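Local coordinates for mitochondrial dynamics protein MID49 (Mus musculus, PDB 4WOY) that recruits the dynamin-related GTPase Drp1 to the mitochondrial outer membrane, regulates its GTPase activity and is required for mitochondrial fission, at residues L277-A290 against I311-P325. The protein carries 1 engineered substitution. Numbering follows the deposited sequence.
Sequences LQALEFLVGSLEQA and IDDIGYVLYSGLQVP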
ATOM      1  N   LEU A 277      13.755   4.680  19.176  1.00 47.07           N
ATOM      2  CA  LEU A 277      13.605   5.977  19.822  1.00 49.89           C
ATOM      3  C   LEU A 277      13.972   7.072  18.820  1.00 56.30           C
ATOM      4  O   LEU A 277      13.267   8.079  18.692  1.00 62.84           O
ATOM      5  CB  LEU A 277      14.467   6.083  21.082  1.00 55.33           C
ATOM      6  CG  LEU A 277      14.107   5.078  22.186  1.00 64.89           C
ATOM      7  CD1 LEU A 277      15.005   5.192  23.430  1.00 67.42           C
ATOM      8  CD2 LEU A 277      12.638   5.131  22.553  1.00 58.77           C
ATOM      9  N   GLN A 278      15.034   6.829  18.063  1.00 50.80           N
ATOM     10  CA  GLN A 278      15.438   7.739  17.000  1.00 55.19           C
ATOM     11  C   GLN A 278      14.320   7.999  15.982  1.00 51.90           C
ATOM     12  O   GLN A 278      14.200   9.114  15.483  1.00 53.13           O
ATOM     13  CB  GLN A 278      16.658   7.195  16.269  1.00 53.03           C
ATOM     14  CG  GLN A 278      17.459   8.265  15.604  1.00 59.26           C
ATOM     15  CD  GLN A 278      18.538   7.699  14.729  1.00 69.48           C
ATOM     16  OE1 GLN A 278      18.900   6.532  14.860  1.00 72.70           O
ATOM     17  NE2 GLN A 278      19.090   8.533  13.850  1.00 72.92           N
ATOM     18  N   ALA A 279      13.546   6.965  15.650  1.00 39.15           N
ATOM     19  CA  ALA A 279      12.370   7.119  14.785  1.00 47.07           C
ATOM     20  C   ALA A 279      11.310   8.033  15.393  1.00 48.47           C
ATOM     21  O   ALA A 279      10.748   8.878  14.704  1.00 55.05           O
ATOM     22  CB  ALA A 279      11.755   5.777  14.478  1.00 34.10           C
ATOM     23  N   LEU A 280      11.017   7.854  16.675  1.00 44.23           N
ATOM     24  CA  LEU A 280      10.023   8.695  17.318  1.00 46.15           C
ATOM     25  C   LEU A 280      10.517  10.134  17.292  1.00 51.58           C
ATOM     26  O   LEU A 280       9.734  11.071  17.136  1.00 50.15           O
ATOM     27  CB  LEU A 280       9.748   8.260  18.755  1.00 51.53           C
ATOM     28  CG  LEU A 280       9.148   6.881  19.028  1.00 52.54           C
ATOM     29  CD1 LEU A 280       8.554   6.874  20.421  1.00 49.53           C
ATOM     30  CD2 LEU A 280       8.126   6.459  18.002  1.00 50.41           C
ATOM     31  N   GLU A 281      11.822  10.291  17.492  1.00 50.94           N
ATOM     32  CA  GLU A 281      12.444  11.596  17.491  1.00 44.14           C
ATOM     33  C   GLU A 281      12.279  12.281  16.155  1.00 47.66           C
ATOM     34  O   GLU A 281      11.955  13.471  16.081  1.00 47.98           O
ATOM     35  CB  GLU A 281      13.929  11.479  17.810  1.00 45.15           C
ATOM     36  CG  GLU A 281      14.236  11.548  19.288  1.00 56.91           C
ATOM     37  CD  GLU A 281      15.699  11.288  19.608  1.00 68.47           C
ATOM     38  OE1 GLU A 281      16.543  11.289  18.674  1.00 67.98           O
ATOM     39  OE2 GLU A 281      16.003  11.083  20.802  1.00 71.05           O
ATOM     40  N   PHE A 282      12.515  11.512  15.102  1.00 44.10           N
ATOM     41  CA  PHE A 282      12.427  12.027  13.759  1.00 47.03           C
ATOM     42  C   PHE A 282      10.977  12.402  13.460  1.00 48.79           C
ATOM     43  O   PHE A 282      10.702  13.458  12.874  1.00 50.17           O
ATOM     44  CB  PHE A 282      12.958  11.001  12.754  1.00 45.49           C
ATOM     45  CG  PHE A 282      12.904  11.477  11.342  1.00 45.44           C
ATOM     46  CD1 PHE A 282      13.852  12.365  10.871  1.00 49.28           C
ATOM     47  CD2 PHE A 282      11.889  11.072  10.493  1.00 47.14           C
ATOM     48  CE1 PHE A 282      13.790  12.837   9.583  1.00 47.92           C
ATOM     49  CE2 PHE A 282      11.833  11.538   9.193  1.00 50.14           C
ATOM     50  CZ  PHE A 282      12.786  12.426   8.745  1.00 50.33           C
ATOM     51  N   LEU A 283      10.052  11.556  13.906  1.00 40.15           N
ATOM     52  CA  LEU A 283       8.633  11.807  13.680  1.00 38.02           C
ATOM     53  C   LEU A 283       8.219  13.120  14.340  1.00 49.51           C
ATOM     54  O   LEU A 283       7.608  13.983  13.689  1.00 49.68           O
ATOM     55  CB  LEU A 283       7.796  10.649  14.216  1.00 37.05           C
ATOM     56  CG  LEU A 283       7.438   9.552  13.224  1.00 40.19           C
ATOM     57  CD1 LEU A 283       7.000   8.282  13.941  1.00 43.56           C
ATOM     58  CD2 LEU A 283       6.322  10.027  12.343  1.00 41.91           C
ATOM     59  N   VAL A 284       8.608  13.295  15.607  1.00 45.46           N
ATOM     60  CA  VAL A 284       8.252  14.489  16.359  1.00 43.76           C
ATOM     61  C   VAL A 284       8.824  15.750  15.705  1.00 49.88           C
ATOM     62  O   VAL A 284       8.156  16.783  15.634  1.00 53.42           O
ATOM     63  CB  VAL A 284       8.745  14.388  17.828  1.00 45.72           C
ATOM     64  CG1 VAL A 284       8.866  15.759  18.471  1.00 51.65           C
ATOM     65  CG2 VAL A 284       7.804  13.514  18.661  1.00 45.80           C
ATOM     66  N   GLY A 285      10.033  15.644  15.167  1.00 56.46           N
ATOM     67  CA  GLY A 285      10.650  16.755  14.464  1.00 56.08           C
ATOM     68  C   GLY A 285       9.898  17.057  13.179  1.00 58.56           C
ATOM     69  O   GLY A 285       9.623  18.209  12.877  1.00 65.08           O
ATOM     70  N   SER A 286       9.550  16.007  12.436  1.00 45.68           N
ATOM     71  CA  SER A 286       8.792  16.146  11.199  1.00 48.94           C
ATOM     72  C   SER A 286       7.445  16.802  11.448  1.00 56.44           C
ATOM     73  O   SER A 286       6.972  17.605  10.639  1.00 55.10           O
ATOM     74  CB  SER A 286       8.555  14.780  10.554  1.00 43.21           C
ATOM     75  OG  SER A 286       9.769  14.048  10.413  1.00 42.65           O
ATOM     76  N   LEU A 287       6.845  16.459  12.585  1.00 63.85           N
ATOM     77  CA  LEU A 287       5.537  16.976  12.951  1.00 63.25           C
ATOM     78  C   LEU A 287       5.558  18.463  13.256  1.00 69.03           C
ATOM     79  O   LEU A 287       4.674  19.201  12.817  1.00 70.91           O
ATOM     80  CB  LEU A 287       4.995  16.219  14.159  1.00 59.34           C
ATOM     81  CG  LEU A 287       4.435  14.831  13.915  1.00 59.06           C
ATOM     82  CD1 LEU A 287       4.305  14.064  15.222  1.00 58.55           C
ATOM     83  CD2 LEU A 287       3.088  14.987  13.277  1.00 60.28           C
ATOM     84  N   GLU A 288       6.567  18.921  13.985  1.00 66.30           N
ATOM     85  CA  GLU A 288       6.571  20.328  14.362  1.00 76.55           C
ATOM     86  C   GLU A 288       6.797  21.223  13.153  1.00 76.61           C
ATOM     87  O   GLU A 288       6.337  22.364  13.130  1.00 82.72           O
ATOM     88  CB  GLU A 288       7.599  20.592  15.459  1.00 87.91           C
ATOM     89  CG  GLU A 288       6.935  20.750  16.826  1.00100.18           C
ATOM     90  CD  GLU A 288       7.841  20.382  17.991  1.00113.48           C
ATOM     91  OE1 GLU A 288       9.074  20.563  17.874  1.00118.52           O
ATOM     92  OE2 GLU A 288       7.315  19.918  19.031  1.00116.50           O
ATOM     93  N   GLN A 289       7.472  20.700  12.137  1.00 64.69           N
ATOM     94  CA  GLN A 289       7.629  21.432  10.886  1.00 64.82           C
ATOM     95  C   GLN A 289       6.615  20.970   9.836  1.00 62.55           C
ATOM     96  O   GLN A 289       6.650  21.417   8.691  1.00 62.44           O
ATOM     97  CB  GLN A 289       9.056  21.296  10.355  1.00 71.19           C
ATOM     98  CG  GLN A 289       9.503  19.879  10.072  1.00 76.71           C
ATOM     99  CD  GLN A 289      10.994  19.793   9.788  1.00 87.87           C
ATOM    100  OE1 GLN A 289      11.519  20.518   8.935  1.00 87.42           O
ATOM    101  NE2 GLN A 289      11.686  18.913  10.513  1.00 93.41           N
ATOM    102  N   ALA A 290       5.739  20.046  10.225  1.00 67.44           N
ATOM    103  CA  ALA A 290       4.660  19.560   9.355  1.00 67.38           C
ATOM    104  C   ALA A 290       5.135  19.065   7.984  1.00 65.75           C
ATOM    105  O   ALA A 290       4.480  19.282   6.977  1.00 71.21           O
ATOM    106  CB  ALA A 290       3.615  20.644   9.182  1.00 68.32           C
ATOM    107  N   ILE A 311      -1.758  17.102  13.772  1.00 66.59           N
ATOM    108  CA  ILE A 311      -0.324  17.111  13.970  1.00 63.14           C
ATOM    109  C   ILE A 311       0.055  17.416  15.412  1.00 63.35           C
ATOM    110  O   ILE A 311       0.876  16.729  16.013  1.00 67.22           O
ATOM    111  CB  ILE A 311       0.320  18.148  13.047  1.00 61.80           C
ATOM    112  CG1 ILE A 311       0.323  17.627  11.610  1.00 58.88           C
ATOM    113  CG2 ILE A 311       1.712  18.480  13.507  1.00 62.75           C
ATOM    114  CD1 ILE A 311       0.817  18.627  10.611  1.00 57.72           C
ATOM    115  N   ASP A 312      -0.583  18.427  15.976  1.00 64.25           N
ATOM    116  CA  ASP A 312      -0.300  18.839  17.339  1.00 63.72           C
ATOM    117  C   ASP A 312      -0.660  17.715  18.299  1.00 63.00           C
ATOM    118  O   ASP A 312       0.009  17.494  19.306  1.00 58.11           O
ATOM    119  CB  ASP A 312      -1.066  20.117  17.687  1.00 65.49           C
ATOM    120  CG  ASP A 312      -0.512  21.342  16.981  1.00 80.06           C
ATOM    121  OD1 ASP A 312       0.645  21.293  16.492  1.00 77.15           O
ATOM    122  OD2 ASP A 312      -1.228  22.366  16.930  1.00 90.60           O
ATOM    123  N   ASP A 313      -1.718  16.989  17.969  1.00 60.19           N
ATOM    124  CA  ASP A 313      -2.211  15.946  18.848  1.00 68.60           C
ATOM    125  C   ASP A 313      -1.284  14.729  18.818  1.00 66.22           C
ATOM    126  O   ASP A 313      -0.981  14.141  19.855  1.00 67.95           O
ATOM    127  CB  ASP A 313      -3.637  15.551  18.445  1.00 74.39           C
ATOM    128  CG  ASP A 313      -4.434  14.994  19.598  1.00 87.82           C
ATOM    129  OD1 ASP A 313      -4.287  13.791  19.892  1.00 92.46           O
ATOM    130  OD2 ASP A 313      -5.202  15.761  20.213  1.00 95.64           O
ATOM    131  N   ILE A 314      -0.855  14.356  17.617  1.00 63.84           N
ATOM    132  CA  ILE A 314       0.090  13.264  17.425  1.00 58.30           C
ATOM    133  C   ILE A 314       1.409  13.570  18.136  1.00 58.99           C
ATOM    134  O   ILE A 314       2.036  12.694  18.727  1.00 59.72           O
ATOM    135  CB  ILE A 314       0.346  13.015  15.914  1.00 55.42           C
ATOM    136  CG1 ILE A 314      -0.961  12.646  15.203  1.00 51.85           C
ATOM    137  CG2 ILE A 314       1.395  11.943  15.731  1.00 64.68           C
ATOM    138  CD1 ILE A 314      -0.855  12.498  13.702  1.00 47.78           C
ATOM    139  N   GLY A 315       1.800  14.837  18.093  1.00 60.86           N
ATOM    140  CA  GLY A 315       3.041  15.288  18.682  1.00 52.67           C
ATOM    141  C   GLY A 315       3.063  15.031  20.169  1.00 64.83           C
ATOM    142  O   GLY A 315       4.060  14.543  20.708  1.00 71.48           O
ATOM    143  N   TYR A 316       1.969  15.354  20.846  1.00 64.28           N
ATOM    144  CA  TYR A 316       1.963  15.231  22.292  1.00 72.60           C
ATOM    145  C   TYR A 316       1.851  13.791  22.740  1.00 64.96           C
ATOM    146  O   TYR A 316       2.237  13.479  23.858  1.00 70.46           O
ATOM    147  CB  TYR A 316       0.849  16.074  22.926  1.00 87.51           C
ATOM    148  CG  TYR A 316       1.311  17.473  23.269  1.00104.04           C
ATOM    149  CD1 TYR A 316       2.542  17.956  22.805  1.00110.44           C
ATOM    150  CD2 TYR A 316       0.558  18.292  24.103  1.00110.05           C
ATOM    151  CE1 TYR A 316       2.992  19.228  23.132  1.00110.45           C
ATOM    152  CE2 TYR A 316       0.998  19.571  24.438  1.00118.13           C
ATOM    153  CZ  TYR A 316       2.216  20.032  23.948  1.00118.75           C
ATOM    154  OH  TYR A 316       2.656  21.297  24.279  1.00124.23           O
ATOM    155  N   VAL A 317       1.290  12.924  21.903  1.00 63.74           N
ATOM    156  CA  VAL A 317       1.334  11.479  22.164  1.00 64.59           C
ATOM    157  C   VAL A 317       2.756  10.918  21.986  1.00 60.45           C
ATOM    158  O   VAL A 317       3.201  10.063  22.751  1.00 76.22           O
ATOM    159  CB  VAL A 317       0.354  10.692  21.249  1.00 64.57           C
ATOM    160  CG1 VAL A 317       0.552   9.172  21.396  1.00 59.09           C
ATOM    161  CG2 VAL A 317      -1.080  11.067  21.563  1.00 61.01           C
ATOM    162  N   LEU A 318       3.467  11.416  20.982  1.00 56.61           N
ATOM    163  CA  LEU A 318       4.798  10.920  20.650  1.00 59.30           C
ATOM    164  C   LEU A 318       5.914  11.471  21.548  1.00 74.06           C
ATOM    165  O   LEU A 318       7.070  11.099  21.382  1.00 95.10           O
ATOM    166  CB  LEU A 318       5.118  11.195  19.175  1.00 54.59           C
ATOM    167  CG  LEU A 318       4.269  10.337  18.230  1.00 55.97           C
ATOM    168  CD1 LEU A 318       4.687  10.481  16.784  1.00 49.46           C
ATOM    169  CD2 LEU A 318       4.291   8.871  18.663  1.00 60.39           C
ATOM    170  N   TYR A 319       5.575  12.352  22.482  1.00 80.51           N
ATOM    171  CA  TYR A 319       6.533  12.912  23.444  1.00 93.74           C
ATOM    172  C   TYR A 319       7.529  11.899  24.055  1.00117.14           C
ATOM    173  O   TYR A 319       8.698  12.216  24.263  1.00123.97           O
ATOM    174  CB  TYR A 319       5.751  13.515  24.623  1.00 96.62           C
ATOM    175  CG  TYR A 319       5.210  12.390  25.488  1.00107.73           C
ATOM    176  CD1 TYR A 319       4.186  11.580  25.026  1.00109.10           C
ATOM    177  CD2 TYR A 319       5.784  12.069  26.706  1.00117.07           C
ATOM    178  CE1 TYR A 319       3.722  10.528  25.746  1.00113.40           C
ATOM    179  CE2 TYR A 319       5.325  11.005  27.441  1.00125.90           C
ATOM    180  CZ  TYR A 319       4.286  10.241  26.950  1.00128.94           C
ATOM    181  OH  TYR A 319       3.798   9.171  27.658  1.00141.40           O
ATOM    182  N   SER A 320       7.076  10.669  24.283  1.00117.70           N
ATOM    183  CA  SER A 320       7.735   9.734  25.192  1.00123.46           C
ATOM    184  C   SER A 320       9.044   9.116  24.756  1.00140.36           C
ATOM    185  O   SER A 320       9.573   8.297  25.498  1.00140.30           O
ATOM    186  CB  SER A 320       6.776   8.600  25.547  1.00118.22           C
ATOM    187  OG  SER A 320       6.380   7.892  24.396  1.00116.53           O
ATOM    188  N   GLY A 321       9.584   9.477  23.596  1.00177.64           N
ATOM    189  CA  GLY A 321      10.701   8.701  23.082  1.00196.41           C
ATOM    190  C   GLY A 321      11.953   8.592  23.944  1.00216.84           C
ATOM    191  O   GLY A 321      12.332   7.477  24.281  1.00226.92           O
ATOM    192  N   LEU A 322      12.592   9.682  24.355  1.00203.88           N
ATOM    193  CA  LEU A 322      13.730   9.503  25.268  1.00193.20           C
ATOM    194  C   LEU A 322      13.320   9.521  26.740  1.00203.46           C
ATOM    195  O   LEU A 322      13.846   8.753  27.545  1.00203.07           O
ATOM    196  CB  LEU A 322      14.833  10.540  25.038  1.00177.78           C
ATOM    197  CG  LEU A 322      15.633  10.503  23.737  1.00175.36           C
ATOM    198  CD1 LEU A 322      16.640  11.646  23.717  1.00175.08           C
ATOM    199  CD2 LEU A 322      16.327   9.158  23.540  1.00170.88           C
ATOM    200  N   GLN A 323      12.398  10.417  27.083  1.00206.53           N
ATOM    201  CA  GLN A 323      11.936  10.581  28.462  1.00201.58           C
ATOM    202  C   GLN A 323      11.285   9.357  29.108  1.00201.17           C
ATOM    203  O   GLN A 323      11.779   8.865  30.124  1.00212.10           O
ATOM    204  CB  GLN A 323      10.961  11.748  28.531  1.00192.04           C
ATOM    205  CG  GLN A 323       9.940  11.746  27.427  1.00179.39           C
ATOM    206  CD  GLN A 323       8.776  12.630  27.753  1.00177.21           C
ATOM    207  OE1 GLN A 323       8.157  12.490  28.807  1.00179.55           O
ATOM    208  NE2 GLN A 323       8.471  13.562  26.859  1.00173.81           N
ATOM    209  N   VAL A 324      10.180   8.867  28.542  1.00153.54           N
ATOM    210  CA  VAL A 324       9.455   7.753  29.158  1.00121.27           C
ATOM    211  C   VAL A 324       9.030   6.754  28.093  1.00119.25           C
ATOM    212  O   VAL A 324       7.841   6.620  27.807  1.00112.35           O
ATOM    213  CB  VAL A 324       8.178   8.229  29.878  1.00112.13           C
ATOM    214  CG1 VAL A 324       7.746   7.206  30.917  1.00 99.13           C
ATOM    215  CG2 VAL A 324       8.391   9.594  30.520  1.00101.35           C
ATOM    216  N   PRO A 325       9.994   6.002  27.548  1.00134.87           N
ATOM    217  CA  PRO A 325       9.736   5.178  26.357  1.00140.97           C
ATOM    218  C   PRO A 325       8.749   3.998  26.485  1.00154.63           C
ATOM    219  O   PRO A 325       8.008   3.770  25.526  1.00139.80           O
ATOM    220  CB  PRO A 325      11.135   4.659  25.997  1.00143.91           C
ATOM    221  CG  PRO A 325      11.951   4.807  27.239  1.00151.99           C
ATOM    222  CD  PRO A 325      11.422   6.020  27.913  1.00147.68           C
TER
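Aliphatic side chains such as L287 and L318 make this contact, while its two flat groups stand off the interface, each packed within its own segment. The F282 ring, which does not reach the other segment, carries S286 OG over one face, 3.5 Å above the ring plane and displaced toward the rim, and it stacks with H259. That hydroxyl is held by its hydrogen bond to F282 O, approaching above the carbonyl plane while S286 N uses the same oxygen. On the other segment, S320 CB sits over one face of the Y319 ring, near the rim, and Q323 OE1 lies in plane at its edge.

Between the segments, helical residues 277-288 and 311-317 run roughly antiparallel, at 153°, with axes 9.4 Å apart at closest approach, and illustrate how two helices can pack through branched aliphatic side chains. L287 buries the most surface here: with CG beside its own backbone N (chi1 -77°), CD1 meets I314 CG2 at 3.6 Å, the two side chains crossing at about a right angle. The same methyl rests against G315 CA and L318 CD1, each 3.9 Å away. V284 and L318 slide past one another in opposite directions, V284 CG2 lying 3.6 Å from L318 CB.

The pair belongs to the Mab-21-type helical part of this nucleotidyltransferase-like, probably cytosolic region, where L283 bridges from L318 to L253 and V256 of helix 250-261. At one end a Schellman motif closes helix 272-288, and I311, extended through chi2 (175°), brings CD1 within 3.7 Å of A290 CB. Toward the other end, beyond helix 308-317, L280 CD1 packs against G321 CA. There L277 CD2 reaches P325 CB at 3.8 Å, although this proline is poorly ordered; both residues also touch F2 of helix 2-14.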